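Local coordinates for mnemiopsin 1 (Mnemiopsis leidyi, PDB 5VP3), which emits light when calcium binds its EF-hands, as a calcium-regulated ctenophore photoprotein, probably by oxidising a coelenterazine substrate, at residues Arg106-Ala109 and Glu110-Glu114; Val81-Phe84 and Phe85-Gly89; Gly95-Arg98 and Glu99-Val102; Leu33-Leu36 and Tyr37-Asp41. All blocks are in the same frame, centred on the assembly; numbering follows the deposited sequence.

Interaction 1. Residues Arg106-Ala109 and Glu110-Glu114; sequences RVFA and EAERE
Helix 101-117 carries this contact along its middle turns, where Arg106-Ala109 hand on to Glu110-Glu114 through i to i+4 bonds such as Glu112 N to Phe108 O (2.9 Å). On one flank Phe108 and Glu112 run side by side: CG of Glu112 sits over a face of the ring, 4.0 Å from its centroid, a CH-pi contact that leaves ring and carboxylate almost parallel, their planes 3° apart. The carboxylate itself is taken up further on, by Arg115 and by Ser122 and the chain start of helix 123-135.

On another flank Arg113 bends at chi3 (-61°), which folds its guanidinium back over the backbone, with Ala109 O above the centre of one face. Its NE (3.2 Å) and NH2 (2.7 Å) both reach OE1 of Glu110, in the guanidinium plane, a side-on salt bridge closed on one oxygen. Water 1 links Arg113 NH2 to Arg106 O. With an alanine at Glu110 the Arg113 guanidinium would probably lose both these bonds and its counter-charge and be freer to turn. With Arg106 NH2 4.4 Å from Arg113 NH1, the Glu110 carboxylate probably eases the crowding of two positive charges.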
loop_
_atom_site.group_PDB
_atom_site.type_symbol
_atom_site.label_atom_id
_atom_site.label_comp_id
_atom_site.label_asym_id
_atom_site.label_seq_id
_atom_site.Cartn_x
_atom_site.Cartn_y
_atom_site.Cartn_z
ATOM N N ARG A 106 -3.890 1.525 11.412
ATOM C CA ARG A 106 -4.979 0.732 11.953
ATOM C C ARG A 106 -6.337 1.368 11.657
ATOM O O ARG A 106 -7.307 0.649 11.475
ATOM C CB ARG A 106 -4.773 0.521 13.458
ATOM C CG ARG A 106 -3.626 -0.447 13.774
ATOM C CD ARG A 106 -4.005 -1.893 13.495
ATOM N NE ARG A 106 -3.619 -2.348 12.161
ATOM C CZ ARG A 106 -4.191 -3.374 11.517
ATOM N NH1 ARG A 106 -3.757 -3.715 10.317
ATOM N NH2 ARG A 106 -5.204 -4.054 12.053
ATOM N N VAL A 107 -6.440 2.694 11.578
ATOM C CA VAL A 107 -7.745 3.241 11.236
ATOM C C VAL A 107 -8.021 3.034 9.762
ATOM O O VAL A 107 -9.181 2.897 9.353
ATOM C CB VAL A 107 -7.858 4.722 11.626
ATOM C CG1 VAL A 107 -6.822 5.575 10.880
ATOM C CG2 VAL A 107 -9.310 5.248 11.391
ATOM N N PHE A 108 -6.977 3.037 8.931
ATOM C CA PHE A 108 -7.171 2.703 7.526
ATOM C C PHE A 108 -7.721 1.283 7.374
ATOM O O PHE A 108 -8.624 1.040 6.558
ATOM C CB PHE A 108 -5.855 2.860 6.762
ATOM C CG PHE A 108 -5.935 2.386 5.342
ATOM C CD1 PHE A 108 -6.489 3.192 4.369
ATOM C CD2 PHE A 108 -5.509 1.120 4.991
ATOM C CE1 PHE A 108 -6.604 2.764 3.075
ATOM C CE2 PHE A 108 -5.600 0.684 3.669
ATOM C CZ PHE A 108 -6.141 1.516 2.724
ATOM N N ALA A 109 -7.220 0.337 8.179
ATOM C CA ALA A 109 -7.688 -1.041 8.066
ATOM C C ALA A 109 -9.169 -1.146 8.404
ATOM O O ALA A 109 -9.903 -1.909 7.762
ATOM C CB ALA A 109 -6.888 -1.967 8.981
ATOM N N GLU A 110 -9.608 -0.460 9.462
ATOM C CA GLU A 110 -11.033 -0.442 9.778
ATOM C C GLU A 110 -11.841 0.171 8.641
ATOM O O GLU A 110 -12.922 -0.323 8.310
ATOM C CB GLU A 110 -11.275 0.321 11.073
ATOM C CG GLU A 110 -12.732 0.444 11.456
ATOM C CD GLU A 110 -13.410 -0.864 11.831
ATOM O OE1 GLU A 110 -12.711 -1.826 12.195
ATOM O OE2 GLU A 110 -14.667 -0.921 11.778
ATOM N N ALA A 111 -11.338 1.253 8.034
ATOM C CA ALA A 111 -12.055 1.881 6.928
ATOM C C ALA A 111 -12.174 0.942 5.723
ATOM O O ALA A 111 -13.214 0.904 5.066
ATOM C CB ALA A 111 -11.369 3.189 6.544
ATOM N N GLU A 112 -11.136 0.149 5.429
ATOM C CA GLU A 112 -11.284 -0.862 4.388
ATOM C C GLU A 112 -12.335 -1.902 4.769
ATOM O O GLU A 112 -13.087 -2.366 3.914
ATOM C CB GLU A 112 -9.936 -1.546 4.088
ATOM C CG GLU A 112 -8.954 -0.675 3.316
ATOM C CD GLU A 112 -9.203 -0.664 1.827
ATOM O OE1 GLU A 112 -8.922 -1.670 1.121
ATOM O OE2 GLU A 112 -9.675 0.381 1.342
ATOM N N ARG A 113 -12.374 -2.324 6.032
ATOM C CA ARG A 113 -13.424 -3.264 6.441
ATOM C C ARG A 113 -14.825 -2.660 6.283
ATOM O O ARG A 113 -15.777 -3.360 5.908
ATOM C CB ARG A 113 -13.195 -3.715 7.889
ATOM C CG ARG A 113 -11.998 -4.715 8.017
ATOM C CD ARG A 113 -11.863 -5.288 9.426
ATOM N NE ARG A 113 -11.617 -4.262 10.453
ATOM C CZ ARG A 113 -10.421 -3.971 10.981
ATOM N NH1 ARG A 113 -9.316 -4.611 10.600
ATOM N NH2 ARG A 113 -10.325 -3.034 11.915
ATOM N N GLU A 114 -14.971 -1.364 6.570
ATOM C CA GLU A 114 -16.271 -0.690 6.457
ATOM C C GLU A 114 -16.689 -0.622 4.997
ATOM O O GLU A 114 -17.819 -0.958 4.638
ATOM C CB GLU A 114 -16.149 0.709 7.082
ATOM C CG GLU A 114 -17.415 1.555 7.158
ATOM C CD GLU A 114 -18.503 0.916 8.016
ATOM O OE1 GLU A 114 -18.158 0.235 8.998
ATOM O OE2 GLU A 114 -19.698 1.086 7.704
HETATM O O HOH W 1 -7.897 -1.791 12.557
#

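Interaction 2. Residues Val81-Phe84 and Phe85-Gly89; sequences VHTF and FFHKG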
loop_
_atom_site.group_PDB
_atom_site.type_symbol
_atom_site.label_atom_id
_atom_site.label_comp_id
_atom_site.label_asym_id
_atom_site.label_seq_id
_atom_site.Cartn_x
_atom_site.Cartn_y
_atom_site.Cartn_z
ATOM N N VAL A 81 -1.501 5.615 -5.907
ATOM C CA VAL A 81 -0.587 5.769 -4.794
ATOM C C VAL A 81 -0.962 6.993 -3.987
ATOM O O VAL A 81 -0.961 6.958 -2.759
ATOM C CB VAL A 81 0.874 5.844 -5.286
ATOM C CG1 VAL A 81 1.794 6.120 -4.150
ATOM C CG2 VAL A 81 1.284 4.544 -5.904
ATOM N N HIS A 82 -1.317 8.082 -4.651
ATOM C CA HIS A 82 -1.706 9.280 -3.915
ATOM C C HIS A 82 -2.934 9.010 -3.061
ATOM O O HIS A 82 -3.009 9.428 -1.901
ATOM C CB HIS A 82 -2.033 10.418 -4.869
ATOM C CG HIS A 82 -0.875 11.247 -5.242
ATOM N ND1 HIS A 82 0.068 10.836 -6.156
ATOM C CD2 HIS A 82 -0.519 12.489 -4.852
ATOM C CE1 HIS A 82 0.958 11.801 -6.319
ATOM N NE2 HIS A 82 0.622 12.812 -5.541
ATOM N N THR A 83 -3.937 8.367 -3.643
ATOM C CA THR A 83 -5.165 8.118 -2.905
ATOM C C THR A 83 -4.890 7.194 -1.738
ATOM O O THR A 83 -5.359 7.426 -0.615
ATOM C CB THR A 83 -6.211 7.495 -3.829
ATOM O OG1 THR A 83 -6.512 8.384 -4.905
ATOM C CG2 THR A 83 -7.486 7.175 -3.060
ATOM N N PHE A 84 -4.136 6.126 -1.997
ATOM C CA PHE A 84 -3.819 5.154 -0.963
ATOM C C PHE A 84 -3.132 5.824 0.214
ATOM O O PHE A 84 -3.552 5.655 1.365
ATOM C CB PHE A 84 -2.941 4.042 -1.542
ATOM C CG PHE A 84 -2.744 2.870 -0.605
ATOM C CD1 PHE A 84 -3.756 1.965 -0.388
ATOM C CD2 PHE A 84 -1.528 2.669 0.015
ATOM C CE1 PHE A 84 -3.563 0.882 0.435
ATOM C CE2 PHE A 84 -1.312 1.588 0.846
ATOM C CZ PHE A 84 -2.323 0.690 1.070
ATOM N N PHE A 85 -2.099 6.623 -0.041
ATOM C CA PHE A 85 -1.361 7.142 1.106
ATOM C C PHE A 85 -2.084 8.305 1.772
ATOM O O PHE A 85 -2.012 8.450 2.993
ATOM C CB PHE A 85 0.089 7.467 0.702
ATOM C CG PHE A 85 0.946 6.237 0.671
ATOM C CD1 PHE A 85 1.521 5.771 1.837
ATOM C CD2 PHE A 85 1.072 5.492 -0.484
ATOM C CE1 PHE A 85 2.267 4.614 1.848
ATOM C CE2 PHE A 85 1.830 4.329 -0.492
ATOM C CZ PHE A 85 2.416 3.884 0.697
ATOM N N PHE A 86 -2.870 9.071 1.028
ATOM C CA PHE A 86 -3.774 10.027 1.662
ATOM C C PHE A 86 -4.698 9.330 2.649
ATOM O O PHE A 86 -4.940 9.823 3.759
ATOM C CB PHE A 86 -4.590 10.744 0.582
ATOM C CG PHE A 86 -5.450 11.858 1.088
ATOM C CD1 PHE A 86 -4.956 12.801 1.976
ATOM C CD2 PHE A 86 -6.755 11.997 0.613
ATOM C CE1 PHE A 86 -5.760 13.845 2.414
ATOM C CE2 PHE A 86 -7.556 13.031 1.030
ATOM C CZ PHE A 86 -7.066 13.954 1.946
ATOM N N HIS A 87 -5.256 8.195 2.258
ATOM C CA HIS A 87 -6.144 7.500 3.176
ATOM C C HIS A 87 -5.385 6.775 4.283
ATOM O O HIS A 87 -5.989 6.439 5.317
ATOM C CB HIS A 87 -7.029 6.547 2.385
ATOM C CG HIS A 87 -8.175 7.230 1.716
ATOM N ND1 HIS A 87 -9.483 7.024 2.098
ATOM C CD2 HIS A 87 -8.210 8.141 0.714
ATOM C CE1 HIS A 87 -10.277 7.776 1.350
ATOM N NE2 HIS A 87 -9.530 8.452 0.496
ATOM N N LYS A 88 -4.072 6.550 4.097
ATOM C CA LYS A 88 -3.182 6.100 5.167
ATOM C C LYS A 88 -2.730 7.228 6.068
ATOM O O LYS A 88 -1.914 6.978 6.942
ATOM C CB LYS A 88 -1.911 5.446 4.604
ATOM C CG LYS A 88 -2.069 4.027 4.009
ATOM C CD LYS A 88 -1.865 2.954 5.025
ATOM C CE LYS A 88 -1.158 1.748 4.417
ATOM N NZ LYS A 88 -1.503 0.520 5.154
ATOM N N GLY A 89 -3.200 8.454 5.859
ATOM C CA GLY A 89 -2.903 9.561 6.755
ATOM C C GLY A 89 -1.852 10.536 6.275
ATOM O O GLY A 89 -1.584 11.511 6.981
#
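The last turns of helix 71-87 run through Val81-Phe84 into Phe85-Gly89 with i to i+4 bonds, the last of them, Lys88 N to Phe84 O (2.9 Å), clearly bent (138°), and the chain then leaves the helix in a Schellman motif at Gly89, whose positive phi suits a residue without a side chain. The Phe84 ring turns an edge to the face of Phe85, a T-shaped pair with centroids 5.4 Å apart and planes at 81°; CD2 of Phe84 makes the touch, off toward the rim of the neighbouring ring. Val81 lies alongside Phe85, CG1 meeting CD2 at 3.8 Å, while Val81 O lies at that ring's edge, in its plane.

The Lys88 chain, bent at chi2 (-90°), climbs beside Phe84 and lays CE 3.6 Å from CE2, which carries the ammonium past the ring to Asn105 and the carbonyl of Trp190. On another flank of the helix CG2 of Thr83 touches CD2 of His87 at 4.0 Å. Replacing Phe84 by an alanine would remove the edge that faces Phe85, and is likely to open a gap there and strip the Lys88 methylenes of their support. Around this turn, helix 53-66 meets Val81 and Phe85 through Ile56, helix 123-135 meets Phe84 through Ile124 and Leu127, and helix 101-117 sets Phe108 against Phe84, His87 and Lys88.

Interaction 3. Residues Gly95-Arg98 and Glu99-Val102; sequences GLKR and EDWV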
loop_
_atom_site.group_PDB
_atom_site.type_symbol
_atom_site.label_atom_id
_atom_site.label_comp_id
_atom_site.label_asym_id
_atom_site.label_seq_id
_atom_site.Cartn_x
_atom_site.Cartn_y
_atom_site.Cartn_z
ATOM N N GLY A 95 2.019 16.081 5.677
ATOM C CA GLY A 95 2.689 14.814 5.866
ATOM C C GLY A 95 2.062 14.074 7.032
ATOM O O GLY A 95 0.904 14.284 7.390
ATOM N N LEU A 96 2.855 13.210 7.647
ATOM C CA LEU A 96 2.393 12.383 8.757
ATOM C C LEU A 96 3.573 12.062 9.672
ATOM O O LEU A 96 4.646 11.680 9.197
ATOM C CB LEU A 96 1.733 11.110 8.200
ATOM C CG LEU A 96 1.246 9.990 9.131
ATOM C CD1 LEU A 96 0.169 10.488 10.053
ATOM C CD2 LEU A 96 0.764 8.803 8.293
ATOM N N LYS A 97 3.380 12.234 10.979
ATOM C CA LYS A 97 4.458 12.053 11.951
ATOM C C LYS A 97 4.613 10.592 12.349
ATOM O O LYS A 97 3.640 9.846 12.432
ATOM C CB LYS A 97 4.199 12.871 13.225
ATOM C CG LYS A 97 4.403 14.387 13.138
ATOM C CD LYS A 97 3.812 15.076 14.391
ATOM C CE LYS A 97 2.390 15.612 14.137
ATOM N NZ LYS A 97 1.568 15.861 15.377
ATOM N N ARG A 98 5.855 10.198 12.626
ATOM C CA ARG A 98 6.145 8.817 13.013
ATOM C C ARG A 98 5.216 8.341 14.122
ATOM O O ARG A 98 4.723 7.206 14.094
ATOM C CB ARG A 98 7.607 8.723 13.453
ATOM C CG ARG A 98 8.238 7.341 13.404
ATOM C CD ARG A 98 9.746 7.458 13.545
ATOM N NE ARG A 98 10.410 6.180 13.357
ATOM C CZ ARG A 98 10.375 5.201 14.249
ATOM N NH1 ARG A 98 9.708 5.363 15.396
ATOM N NH2 ARG A 98 10.986 4.054 13.985
ATOM N N GLU A 99 4.950 9.202 15.102
ATOM C CA GLU A 99 4.206 8.802 16.297
ATOM C C GLU A 99 2.734 8.537 16.015
ATOM O O GLU A 99 2.056 7.904 16.840
ATOM C CB GLU A 99 4.353 9.884 17.383
ATOM C CG GLU A 99 4.149 11.302 16.859
ATOM C CD GLU A 99 5.461 12.078 16.549
ATOM O OE1 GLU A 99 6.463 11.523 15.989
ATOM O OE2 GLU A 99 5.462 13.286 16.868
ATOM N N ASP A 100 2.239 8.951 14.859
ATOM C CA ASP A 100 0.886 8.661 14.418
ATOM C C ASP A 100 0.814 7.548 13.375
ATOM O O ASP A 100 -0.278 7.246 12.868
ATOM C CB ASP A 100 0.261 9.918 13.827
ATOM C CG ASP A 100 -0.083 10.963 14.887
ATOM O OD1 ASP A 100 -0.468 10.568 15.998
ATOM O OD2 ASP A 100 0.021 12.169 14.575
ATOM N N TRP A 101 1.939 6.954 13.013
ATOM C CA TRP A 101 1.936 6.057 11.856
ATOM C C TRP A 101 1.178 4.779 12.146
ATOM O O TRP A 101 0.378 4.333 11.321
ATOM C CB TRP A 101 3.355 5.744 11.440
ATOM C CG TRP A 101 3.530 4.707 10.317
ATOM C CD1 TRP A 101 4.208 3.543 10.412
ATOM C CD2 TRP A 101 3.092 4.798 8.952
ATOM N NE1 TRP A 101 4.220 2.890 9.207
ATOM C CE2 TRP A 101 3.544 3.641 8.291
ATOM C CE3 TRP A 101 2.359 5.737 8.226
ATOM C CZ2 TRP A 101 3.289 3.397 6.943
ATOM C CZ3 TRP A 101 2.094 5.480 6.884
ATOM C CH2 TRP A 101 2.569 4.324 6.256
ATOM N N VAL A 102 1.445 4.145 13.294
ATOM C CA VAL A 102 0.755 2.890 13.625
ATOM C C VAL A 102 -0.739 3.118 13.641
ATOM O O VAL A 102 -1.521 2.344 13.065
ATOM C CB VAL A 102 1.234 2.337 14.983
ATOM C CG1 VAL A 102 0.466 1.073 15.353
ATOM C CG2 VAL A 102 2.743 2.060 14.966
HETATM O O HOH W 2 0.708 13.214 12.121
HETATM O O HOH W 3 3.141 5.491 15.319
#
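Leu96 and Trp101 each hold CG opposite their own backbone nitrogen (chi1 175° and 174°), and those two settings bring the leucine's CD2 to the rim of the indole, in its plane and 3.5 Å from CE3, the side chains crossing at about a right angle. The other methyl, CD1, rests 3.8 Å from CB of Asp100. Glu99 is set differently: with chi1 at 46° its CG is wedged between backbone N and carbonyl carbon, and the bend at chi2 folds the carboxylate back across the Lys97 chain, OE2 3.5 Å from CD.

The turn from strand 96-97 into helix 101-117 is closed by two backbone bonds, Asp100 N to Lys97 O (2.9 Å) and Trp101 N to Arg98 O (3.0 Å), each donor standing well above the carbonyl plane. Two waters complete it. Water 2 accepts from Lys97 N and donates to Asp100 OD2, while water 3 donates to Arg98 O and accepts from Val102 N. Arg98 sends its guanidinium to Asp41 of helix 30-43. Lys97 NZ stays 4.1 Å from Asp100 OD2, beyond a salt bridge, so the pair probably adds only a loose attraction beside the backbone bonds and the waters.

Interaction 4. Residues Leu33-Leu36 and Tyr37-Asp41; sequences LERL and YKRFD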
loop_
_atom_site.group_PDB
_atom_site.type_symbol
_atom_site.label_atom_id
_atom_site.label_comp_id
_atom_site.label_asym_id
_atom_site.label_seq_id
_atom_site.Cartn_x
_atom_site.Cartn_y
_atom_site.Cartn_z
ATOM N N LEU A 33 4.120 -3.921 14.871
ATOM C CA LEU A 33 4.852 -2.726 15.274
ATOM C C LEU A 33 6.194 -2.689 14.579
ATOM O O LEU A 33 6.567 -1.675 13.992
ATOM C CB LEU A 33 5.045 -2.670 16.790
ATOM C CG LEU A 33 3.714 -2.508 17.548
ATOM C CD1 LEU A 33 3.903 -2.653 19.046
ATOM C CD2 LEU A 33 3.095 -1.174 17.263
ATOM N N GLU A 34 6.926 -3.806 14.611
ATOM C CA GLU A 34 8.269 -3.819 14.036
ATOM C C GLU A 34 8.216 -3.486 12.553
ATOM O O GLU A 34 8.935 -2.597 12.070
ATOM C CB GLU A 34 8.934 -5.186 14.280
ATOM C CG GLU A 34 10.299 -5.312 13.604
ATOM C CD GLU A 34 10.976 -6.631 13.828
ATOM O OE1 GLU A 34 10.298 -7.585 14.268
ATOM O OE2 GLU A 34 12.207 -6.695 13.561
ATOM N N ARG A 35 7.329 -4.166 11.822
ATOM C CA ARG A 35 7.212 -3.951 10.383
ATOM C C ARG A 35 6.725 -2.547 10.068
ATOM O O ARG A 35 7.267 -1.890 9.170
ATOM C CB ARG A 35 6.284 -5.009 9.778
ATOM C CG ARG A 35 5.601 -4.617 8.470
ATOM C CD ARG A 35 4.616 -5.711 8.043
ATOM N NE ARG A 35 3.504 -5.207 7.236
ATOM C CZ ARG A 35 2.525 -5.978 6.772
ATOM N NH1 ARG A 35 2.511 -7.285 7.049
ATOM N NH2 ARG A 35 1.559 -5.450 6.026
ATOM N N LEU A 36 5.744 -2.033 10.811
ATOM C CA LEU A 36 5.252 -0.701 10.472
ATOM C C LEU A 36 6.348 0.338 10.638
ATOM O O LEU A 36 6.615 1.127 9.722
ATOM C CB LEU A 36 4.021 -0.350 11.313
ATOM C CG LEU A 36 2.737 -1.039 10.843
ATOM C CD1 LEU A 36 1.694 -0.941 11.908
ATOM C CD2 LEU A 36 2.181 -0.487 9.513
ATOM N N TYR A 37 7.051 0.314 11.777
ATOM C CA TYR A 37 8.069 1.347 11.996
ATOM C C TYR A 37 9.218 1.227 10.993
ATOM O O TYR A 37 9.784 2.248 10.535
ATOM C CB TYR A 37 8.574 1.276 13.439
ATOM C CG TYR A 37 7.607 1.943 14.395
ATOM C CD1 TYR A 37 7.260 3.270 14.220
ATOM C CD2 TYR A 37 7.033 1.251 15.457
ATOM C CE1 TYR A 37 6.364 3.893 15.063
ATOM C CE2 TYR A 37 6.127 1.870 16.306
ATOM C CZ TYR A 37 5.796 3.203 16.102
ATOM O OH TYR A 37 4.892 3.881 16.922
ATOM N N LYS A 38 9.551 0.000 10.606
ATOM C CA LYS A 38 10.576 -0.195 9.585
ATOM C C LYS A 38 10.119 0.365 8.240
ATOM O O LYS A 38 10.915 0.943 7.492
ATOM C CB LYS A 38 10.910 -1.685 9.486
ATOM C CG LYS A 38 11.814 -2.031 8.346
ATOM C CD LYS A 38 12.389 -3.438 8.498
ATOM C CE LYS A 38 13.483 -3.678 7.441
ATOM N NZ LYS A 38 14.149 -4.987 7.613
ATOM N N ARG A 39 8.841 0.200 7.912
ATOM C CA ARG A 39 8.325 0.801 6.685
ATOM C C ARG A 39 8.368 2.311 6.768
ATOM O O ARG A 39 8.778 2.982 5.812
ATOM C CB ARG A 39 6.900 0.346 6.408
ATOM C CG ARG A 39 6.799 -0.925 5.658
ATOM C CD ARG A 39 6.402 -0.694 4.205
ATOM N NE ARG A 39 6.413 -2.007 3.589
ATOM C CZ ARG A 39 5.482 -2.934 3.794
ATOM N NH1 ARG A 39 4.423 -2.685 4.552
ATOM N NH2 ARG A 39 5.603 -4.115 3.221
ATOM N N PHE A 40 7.974 2.874 7.915
ATOM C CA PHE A 40 8.035 4.327 8.047
ATOM C C PHE A 40 9.449 4.819 7.808
ATOM O O PHE A 40 9.688 5.703 6.979
ATOM C CB PHE A 40 7.559 4.776 9.420
ATOM C CG PHE A 40 7.449 6.271 9.551
ATOM C CD1 PHE A 40 8.572 7.038 9.801
ATOM C CD2 PHE A 40 6.234 6.900 9.426
ATOM C CE1 PHE A 40 8.490 8.398 9.912
ATOM C CE2 PHE A 40 6.143 8.273 9.528
ATOM C CZ PHE A 40 7.292 9.026 9.772
ATOM N N ASP A 41 10.406 4.217 8.495
ATOM C CA ASP A 41 11.762 4.718 8.442
ATOM C C ASP A 41 12.365 4.505 7.063
ATOM O O ASP A 41 13.182 5.305 6.610
ATOM C CB ASP A 41 12.573 4.035 9.537
ATOM C CG ASP A 41 12.154 4.481 10.930
ATOM O OD1 ASP A 41 11.462 5.519 11.040
ATOM O OD2 ASP A 41 12.485 3.791 11.921
#
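Tyr37 packs its ring against the preceding turn of helix 30-43, the helix that enters the EF-hand loop whose Asp44, Asp46, Asp48, Lys50 and Glu55 hold a cadmium ion. Its N-H reaches Leu33 O at 3.0 Å in a nearly straight bond (174°), and with CG anti to its carbonyl carbon (chi1 -79°) the ring leans back along the helix, CD2 3.3 Å from that same Leu33 O. Leu33 CD2 comes up more loosely beside the ring's CE2. Next, Lys38 bonds through its backbone to Glu34 O and stretches its chain away, CB alone resting against that carbonyl.

Arg39 N bonds to Arg35 O (2.9 Å), and the two arginines run side by side with their guanidinium planes 71° apart. Both have partners beyond this turn: Arg35 gives NH1 to the Glu192 carbonyl, and Arg39 makes a cation-pi contact with Phe189, which probably helps the like charges to lie so near. Phe40 then bonds to Leu36 O (2.9 Å) and turns its ring to Trp101, and Asp41 N bonds back to Tyr37 O. Between the arginines, NE of Arg35 is buried without a hydrogen-bonding partner, 3.8 Å from Arg39 NH1.

In the fold
All four contacts meet at helix 101-117. Interaction 3 forms its start and interaction 1 its middle, their centres about 16 Å apart, while interactions 2 and 4 pack against it. Interaction 2 touches both: Phe108 CZ lies 3.5 Å from Phe84 CE1, and Lys88 O lies 3.5 Å from Leu96 CD2. Interaction 4 joins through interaction 3, by the salt bridge from Arg98 NH2 to Asp41 OD2 (2.6 Å) and a probable hydrogen bond from Trp101 NE1 to Leu36 O (3.0 Å); it touches neither interaction 1 nor interaction 2. The Phe40 side chain of interaction 4 is about 6 Å from a bound cadmium ion, and that of Arg98 about 9 Å from one.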